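Rep protein (Adeno-associated virus - 5, PDB 1M55) is probably an origin-binding endonuclease that nicks viral DNA in a rolling-circle type of replication. Local coordinates at residues F78-K83 against Q163-N168; V7-P12 against L90-E95. One frame throughout, in Å; residues are numbered along the deposited sequence.

Contact 1. Residues F78-K83 against Q163-N168; sequences FVQFEK and QWAWTN. With ZN (zinc ion), chain C.
F78-K83 and Q163-N168 pair as antiparallel strands, with a classic beta bulge at one end, where Q163 and W164 both face F81. They belong to the antiparallel sheet of the Rep nuclease domain. V79 and W166 form a hydrogen-bonded pair: V79 N gives a nearly straight bond to W166 O at 2.9 Å, and W166 N returns one to V79 O. F81 N binds W164 O. At the bulge F81 O takes two bonds from the same side of its carbonyl plane, from Q163 N at 2.9 Å and from W164 N at a longer 3.3 Å.

The apolar contacts lie on both faces. On one, the indole of W166 lies across V79 and F81. Its CE3 meets V79 CG1 at 3.9 Å, and its CZ3 meets F81 CB. CG of W166 lies beside its own backbone N (chi1 -54°), and this turns the ring back over the neighbouring strand. W164 CD1 sits over one face of that indole. The bulge brings Q163 CB to F81 CD1 at 3.5 Å, with ring and amide planes almost perpendicular. F81 and W164 reach helix 50-71. On the other face, F78 CD1 meets T167 CB at 3.5 Å, while T167 OG1 bonds to F77 O.

Polar ends have outside partners. The Q163 chain bends at chi2 (-78°), and its NE2 lies by CB and CD of K83 and bonds to P160 O. E82 binds zinc, as do H89 and H91; Q80, in the second shell, and K157, by a salt bridge, hold its OE2. Q80 NE2 also bonds to L154 O, and Q80 OE1 to R182. Near its amide plane, Q80 NE2 meets the E82 OE2 lone pair turned away from OE1, and E82 OE1 binds zinc at 2.1 Å.

Contact 2. Residues V7-P12 against L90-E95; sequences VIVRVP and LHTLVE. With ZN (zinc ion), chain C; ZN (zinc ion), chain D.
Strands 7-10 and 90-95 run antiparallel at 150°, their axes 4.8 Å apart, in the central sheet of the Rep nuclease fold. V7 with T92 and V9 with L90 are hydrogen-bonded pairs, and I8 with H91 between them is a non-hydrogen-bonded pair. T92 N binds V7 O at 2.8 Å. L90 O also receives a CA-H...O contact from I8 CA.

On the face of V7, V9, L90 and T92 the contact is mainly apolar. L90 CG packs against V11 CG2 at 4.3 Å, and its CD1 lies near V9 CB. By contrast, T92 CB and OG1 both lie 3.1 Å from V7 O; the OG1 bond is weak at best. Helix 50-71 covers this face through V55, I59 and F63.

The other face carries a zinc ion, bound by H91, E82 and H89. H89, L90 and H91 fit the HUH motif of rolling-circle Rep nucleases, and this zinc probably marks the nuclease site. At the far end of the strand E95 and Q73 bind a second zinc with two waters. I8 and H91 lie side by side, I8 CD1 coming to H91 CE1 at 3.9 Å. CG of H91 is beside its backbone N (chi1 -77°), which sets the imidazole there. E6 accepts a hydrogen bond from H91 ND1, which would help fix the ring's rotation. The other ring nitrogen of H91, NE2, binds the first zinc at 2.0 Å.

Both contacts are buried pairings in the same antiparallel sheet, and neither is a surface contact. Strands 77-83 and 88-95 are neighbours and join them: Q80 O meets H91 N at 2.9 Å, probably as a hydrogen bond. Contact 1 adds strand 162-167, paired within this sheet to 77-83 alone, and lies slightly farther from the chain centre. It relies on large aromatic side chains and has a bulge. Contact 2 is regular over its three bridges and packs smaller aliphatic groups. Helix 50-71 lies against both. Their polar chemistry meets at one zinc ion, to which contact 1 gives a carboxylate and contact 2 an imidazole. Contact 2 alone reaches the second, water-bearing zinc.

Contact 1. Residues F78-K83 against Q163-N168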
loop_
_atom_site.group_PDB
_atom_site.type_symbol
_atom_site.label_atom_id
_atom_site.label_comp_id
_atom_site.label_asym_id
_atom_site.label_seq_id
_atom_site.Cartn_x
_atom_site.Cartn_y
_atom_site.Cartn_z
ATOM N N PHE A 78 -4.740 -6.479 0.438
ATOM C CA PHE A 78 -5.339 -5.544 -0.497
ATOM C C PHE A 78 -4.531 -4.283 -0.228
ATOM O O PHE A 78 -4.539 -3.762 0.886
ATOM C CB PHE A 78 -6.829 -5.284 -0.266
ATOM C CG PHE A 78 -7.443 -4.412 -1.335
ATOM C CD1 PHE A 78 -7.999 -4.975 -2.480
ATOM C CD2 PHE A 78 -7.390 -3.019 -1.234
ATOM C CE1 PHE A 78 -8.488 -4.167 -3.515
ATOM C CE2 PHE A 78 -7.877 -2.206 -2.258
ATOM C CZ PHE A 78 -8.425 -2.784 -3.403
ATOM N N VAL A 79 -3.765 -3.860 -1.224
ATOM C CA VAL A 79 -2.909 -2.690 -1.104
ATOM C C VAL A 79 -3.320 -1.661 -2.145
ATOM O O VAL A 79 -3.435 -1.980 -3.332
ATOM C CB VAL A 79 -1.427 -3.081 -1.332
ATOM C CG1 VAL A 79 -0.519 -1.861 -1.234
ATOM C CG2 VAL A 79 -1.001 -4.138 -0.318
ATOM N N GLN A 80 -3.577 -0.438 -1.699
ATOM C CA GLN A 80 -3.965 0.621 -2.616
ATOM C C GLN A 80 -2.996 1.801 -2.534
ATOM O O GLN A 80 -2.717 2.316 -1.449
ATOM C CB GLN A 80 -5.402 1.077 -2.345
ATOM C CG GLN A 80 -5.894 2.138 -3.312
ATOM C CD GLN A 80 -7.401 2.198 -3.374
ATOM O OE1 GLN A 80 -8.038 1.311 -3.929
ATOM N NE2 GLN A 80 -7.979 3.245 -2.805
ATOM N N PHE A 81 -2.451 2.177 -3.688
ATOM C CA PHE A 81 -1.513 3.292 -3.806
ATOM C C PHE A 81 -2.313 4.548 -4.163
ATOM O O PHE A 81 -3.075 4.557 -5.139
ATOM C CB PHE A 81 -0.477 2.984 -4.895
ATOM C CG PHE A 81 0.600 4.026 -5.031
ATOM C CD1 PHE A 81 1.023 4.443 -6.289
ATOM C CD2 PHE A 81 1.181 4.603 -3.903
ATOM C CE1 PHE A 81 2.008 5.424 -6.422
ATOM C CE2 PHE A 81 2.167 5.584 -4.030
ATOM C CZ PHE A 81 2.578 5.993 -5.293
ATOM N N GLU A 82 -2.123 5.605 -3.380
ATOM C CA GLU A 82 -2.846 6.856 -3.586
ATOM C C GLU A 82 -1.953 8.089 -3.576
ATOM O O GLU A 82 -0.865 8.091 -2.992
ATOM C CB GLU A 82 -3.908 7.038 -2.494
ATOM C CG GLU A 82 -5.003 5.984 -2.480
ATOM C CD GLU A 82 -5.942 6.125 -1.296
ATOM O OE1 GLU A 82 -5.826 7.109 -0.535
ATOM O OE2 GLU A 82 -6.802 5.245 -1.121
ATOM N N LYS A 83 -2.442 9.139 -4.225
ATOM C CA LYS A 83 -1.762 10.424 -4.277
ATOM C C LYS A 83 -2.585 11.295 -3.324
ATOM O O LYS A 83 -3.669 11.766 -3.680
ATOM C CB LYS A 83 -1.808 10.988 -5.698
ATOM C CG LYS A 83 -1.114 12.323 -5.877
ATOM C CD LYS A 83 -1.173 12.764 -7.337
ATOM C CE LYS A 83 -0.246 13.947 -7.608
ATOM N NZ LYS A 83 -0.610 15.150 -6.810
ATOM N N GLN A 163 -4.095 5.695 -7.571
ATOM C CA GLN A 163 -2.954 5.558 -8.467
ATOM C C GLN A 163 -2.806 4.123 -8.969
ATOM O O GLN A 163 -2.546 3.901 -10.152
ATOM C CB GLN A 163 -1.675 6.011 -7.765
ATOM C CG GLN A 163 -1.581 7.515 -7.537
ATOM C CD GLN A 163 -1.187 8.270 -8.791
ATOM O OE1 GLN A 163 -0.232 7.898 -9.476
ATOM N NE2 GLN A 163 -1.907 9.340 -9.094
ATOM N N TRP A 164 -3.012 3.152 -8.080
ATOM C CA TRP A 164 -2.889 1.738 -8.435
ATOM C C TRP A 164 -3.348 0.904 -7.244
ATOM O O TRP A 164 -3.522 1.429 -6.147
ATOM C CB TRP A 164 -1.419 1.412 -8.736
ATOM C CG TRP A 164 -1.194 0.278 -9.698
ATOM C CD1 TRP A 164 -0.999 -1.034 -9.388
ATOM C CD2 TRP A 164 -1.069 0.378 -11.121
ATOM N NE1 TRP A 164 -0.748 -1.759 -10.530
ATOM C CE2 TRP A 164 -0.786 -0.917 -11.608
ATOM C CE3 TRP A 164 -1.162 1.437 -12.032
ATOM C CZ2 TRP A 164 -0.594 -1.182 -12.968
ATOM C CZ3 TRP A 164 -0.973 1.173 -13.387
ATOM C CH2 TRP A 164 -0.691 -0.128 -13.840
ATOM N N ALA A 165 -3.542 -0.393 -7.457
ATOM C CA ALA A 165 -3.941 -1.283 -6.375
ATOM C C ALA A 165 -3.569 -2.713 -6.739
ATOM O O ALA A 165 -3.463 -3.050 -7.920
ATOM C CB ALA A 165 -5.442 -1.169 -6.089
ATOM N N TRP A 166 -3.349 -3.531 -5.715
ATOM C CA TRP A 166 -2.972 -4.933 -5.885
ATOM C C TRP A 166 -3.697 -5.747 -4.822
ATOM O O TRP A 166 -3.949 -5.260 -3.718
ATOM C CB TRP A 166 -1.469 -5.131 -5.643
ATOM C CG TRP A 166 -0.526 -4.281 -6.444
ATOM C CD1 TRP A 166 0.171 -4.660 -7.559
ATOM C CD2 TRP A 166 -0.068 -2.961 -6.116
ATOM N NE1 TRP A 166 1.047 -3.666 -7.931
ATOM C CE2 TRP A 166 0.922 -2.612 -7.064
ATOM C CE3 TRP A 166 -0.391 -2.043 -5.105
ATOM C CZ2 TRP A 166 1.595 -1.385 -7.032
ATOM C CZ3 TRP A 166 0.279 -0.823 -5.072
ATOM C CH2 TRP A 166 1.261 -0.506 -6.030
ATOM N N THR A 167 -3.981 -7.008 -5.126
ATOM C CA THR A 167 -4.643 -7.876 -4.162
ATOM C C THR A 167 -4.577 -9.329 -4.599
ATOM O O THR A 167 -4.423 -9.622 -5.792
ATOM C CB THR A 167 -6.136 -7.505 -3.984
ATOM O OG1 THR A 167 -6.706 -8.292 -2.932
ATOM C CG2 THR A 167 -6.916 -7.753 -5.266
ATOM N N ASN A 168 -4.615 -10.226 -3.620
ATOM C CA ASN A 168 -4.644 -11.653 -3.907
ATOM C C ASN A 168 -5.990 -12.204 -3.422
ATOM O O ASN A 168 -6.158 -13.411 -3.251
ATOM C CB ASN A 168 -3.442 -12.410 -3.313
ATOM C CG ASN A 168 -3.340 -12.289 -1.809
ATOM O OD1 ASN A 168 -4.116 -11.580 -1.169
ATOM N ND2 ASN A 168 -2.358 -12.971 -1.235
HETATM ZN ZN ZN C . -5.177 7.345 1.421
#

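Contact 2. Residues V7-P12 against L90-E95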
loop_
_atom_site.group_PDB
_atom_site.type_symbol
_atom_site.label_atom_id
_atom_site.label_comp_id
_atom_site.label_asym_id
_atom_site.label_seq_id
_atom_site.Cartn_x
_atom_site.Cartn_y
_atom_site.Cartn_z
ATOM N N VAL A 7 -1.555 -0.760 7.578
ATOM C CA VAL A 7 -0.319 -0.026 7.761
ATOM C C VAL A 7 -0.247 0.943 6.591
ATOM O O VAL A 7 -0.396 0.540 5.432
ATOM C CB VAL A 7 0.916 -0.955 7.745
ATOM C CG1 VAL A 7 2.184 -0.136 7.938
ATOM C CG2 VAL A 7 0.793 -2.015 8.836
ATOM N N ILE A 8 -0.122 2.230 6.891
ATOM C CA ILE A 8 -0.020 3.216 5.829
ATOM C C ILE A 8 1.449 3.577 5.663
ATOM O O ILE A 8 2.134 3.902 6.641
ATOM C CB ILE A 8 -0.872 4.475 6.111
ATOM C CG1 ILE A 8 -2.360 4.106 6.086
ATOM C CG2 ILE A 8 -0.589 5.554 5.058
ATOM C CD1 ILE A 8 -3.292 5.258 6.419
ATOM N N VAL A 9 1.946 3.415 4.443
ATOM C CA VAL A 9 3.330 3.726 4.141
ATOM C C VAL A 9 3.414 4.929 3.207
ATOM O O VAL A 9 2.873 4.905 2.099
ATOM C CB VAL A 9 4.058 2.527 3.477
ATOM C CG1 VAL A 9 5.519 2.885 3.200
ATOM C CG2 VAL A 9 3.981 1.297 4.366
ATOM N N ARG A 10 4.037 6.000 3.681
ATOM C CA ARG A 10 4.227 7.194 2.868
ATOM C C ARG A 10 5.426 6.889 1.980
ATOM O O ARG A 10 6.470 6.451 2.465
ATOM C CB ARG A 10 4.462 8.410 3.759
ATOM C CG ARG A 10 3.192 8.835 4.478
ATOM C CD ARG A 10 3.450 9.905 5.508
ATOM N NE ARG A 10 2.196 10.458 6.008
ATOM C CZ ARG A 10 2.101 11.268 7.056
ATOM N NH1 ARG A 10 3.189 11.625 7.726
ATOM N NH2 ARG A 10 0.916 11.737 7.425
ATOM N N VAL A 11 5.248 7.071 0.680
ATOM C CA VAL A 11 6.277 6.756 -0.311
ATOM C C VAL A 11 7.314 7.854 -0.567
ATOM O O VAL A 11 6.993 8.909 -1.118
ATOM C CB VAL A 11 5.610 6.335 -1.654
ATOM C CG1 VAL A 11 6.657 6.013 -2.707
ATOM C CG2 VAL A 11 4.711 5.131 -1.428
ATOM N N PRO A 12 8.581 7.604 -0.182
ATOM C CA PRO A 12 9.668 8.569 -0.374
ATOM C C PRO A 12 10.155 8.510 -1.826
ATOM O O PRO A 12 10.282 7.423 -2.389
ATOM C CB PRO A 12 10.759 8.053 0.578
ATOM C CG PRO A 12 10.049 7.055 1.487
ATOM C CD PRO A 12 9.065 6.430 0.559
ATOM N N LEU A 90 0.611 4.270 0.622
ATOM C CA LEU A 90 -0.001 2.967 0.431
ATOM C C LEU A 90 -0.858 2.570 1.621
ATOM O O LEU A 90 -0.412 2.673 2.769
ATOM C CB LEU A 90 1.086 1.893 0.283
ATOM C CG LEU A 90 1.982 1.888 -0.955
ATOM C CD1 LEU A 90 3.283 1.167 -0.640
ATOM C CD2 LEU A 90 1.253 1.239 -2.119
ATOM N N HIS A 91 -2.103 2.184 1.350
ATOM C CA HIS A 91 -2.979 1.660 2.393
ATOM C C HIS A 91 -2.677 0.176 2.257
ATOM O O HIS A 91 -3.023 -0.445 1.246
ATOM C CB HIS A 91 -4.454 1.912 2.083
ATOM C CG HIS A 91 -4.884 3.320 2.330
ATOM N ND1 HIS A 91 -5.483 3.750 3.494
ATOM C CD2 HIS A 91 -4.773 4.418 1.543
ATOM C CE1 HIS A 91 -5.713 5.064 3.381
ATOM N NE2 HIS A 91 -5.300 5.512 2.215
ATOM N N THR A 92 -1.963 -0.364 3.233
ATOM C CA THR A 92 -1.565 -1.761 3.203
ATOM C C THR A 92 -2.401 -2.612 4.155
ATOM O O THR A 92 -2.184 -2.590 5.370
ATOM C CB THR A 92 -0.062 -1.880 3.550
ATOM O OG1 THR A 92 0.660 -0.847 2.860
ATOM C CG2 THR A 92 0.488 -3.233 3.129
ATOM N N LEU A 93 -3.391 -3.310 3.603
ATOM C CA LEU A 93 -4.246 -4.182 4.400
ATOM C C LEU A 93 -3.720 -5.603 4.284
ATOM O O LEU A 93 -3.649 -6.160 3.183
ATOM C CB LEU A 93 -5.693 -4.148 3.900
ATOM C CG LEU A 93 -6.510 -2.866 4.042
ATOM C CD1 LEU A 93 -7.888 -3.090 3.429
ATOM C CD2 LEU A 93 -6.630 -2.490 5.503
ATOM N N VAL A 94 -3.332 -6.183 5.412
ATOM C CA VAL A 94 -2.825 -7.549 5.420
ATOM C C VAL A 94 -3.596 -8.299 6.499
ATOM O O VAL A 94 -3.843 -7.758 7.581
ATOM C CB VAL A 94 -1.314 -7.596 5.703
ATOM C CG1 VAL A 94 -0.795 -8.998 5.454
ATOM C CG2 VAL A 94 -0.579 -6.609 4.802
ATOM N N GLU A 95 -4.002 -9.530 6.207
ATOM C CA GLU A 95 -4.779 -10.291 7.179
ATOM C C GLU A 95 -4.031 -10.496 8.490
ATOM O O GLU A 95 -2.806 -10.598 8.511
ATOM C CB GLU A 95 -5.258 -11.618 6.598
ATOM C CG GLU A 95 -4.202 -12.680 6.483
ATOM C CD GLU A 95 -4.763 -13.969 5.933
ATOM O OE1 GLU A 95 -5.849 -14.394 6.383
ATOM O OE2 GLU A 95 -4.120 -14.553 5.042
HETATM ZN ZN ZN C . -5.177 7.345 1.421
HETATM ZN ZN ZN D . -4.391 -16.688 4.844
HETATM O O HOH W 1 -4.824 -17.190 7.131
HETATM O O HOH W 2 -3.762 -16.588 2.552
#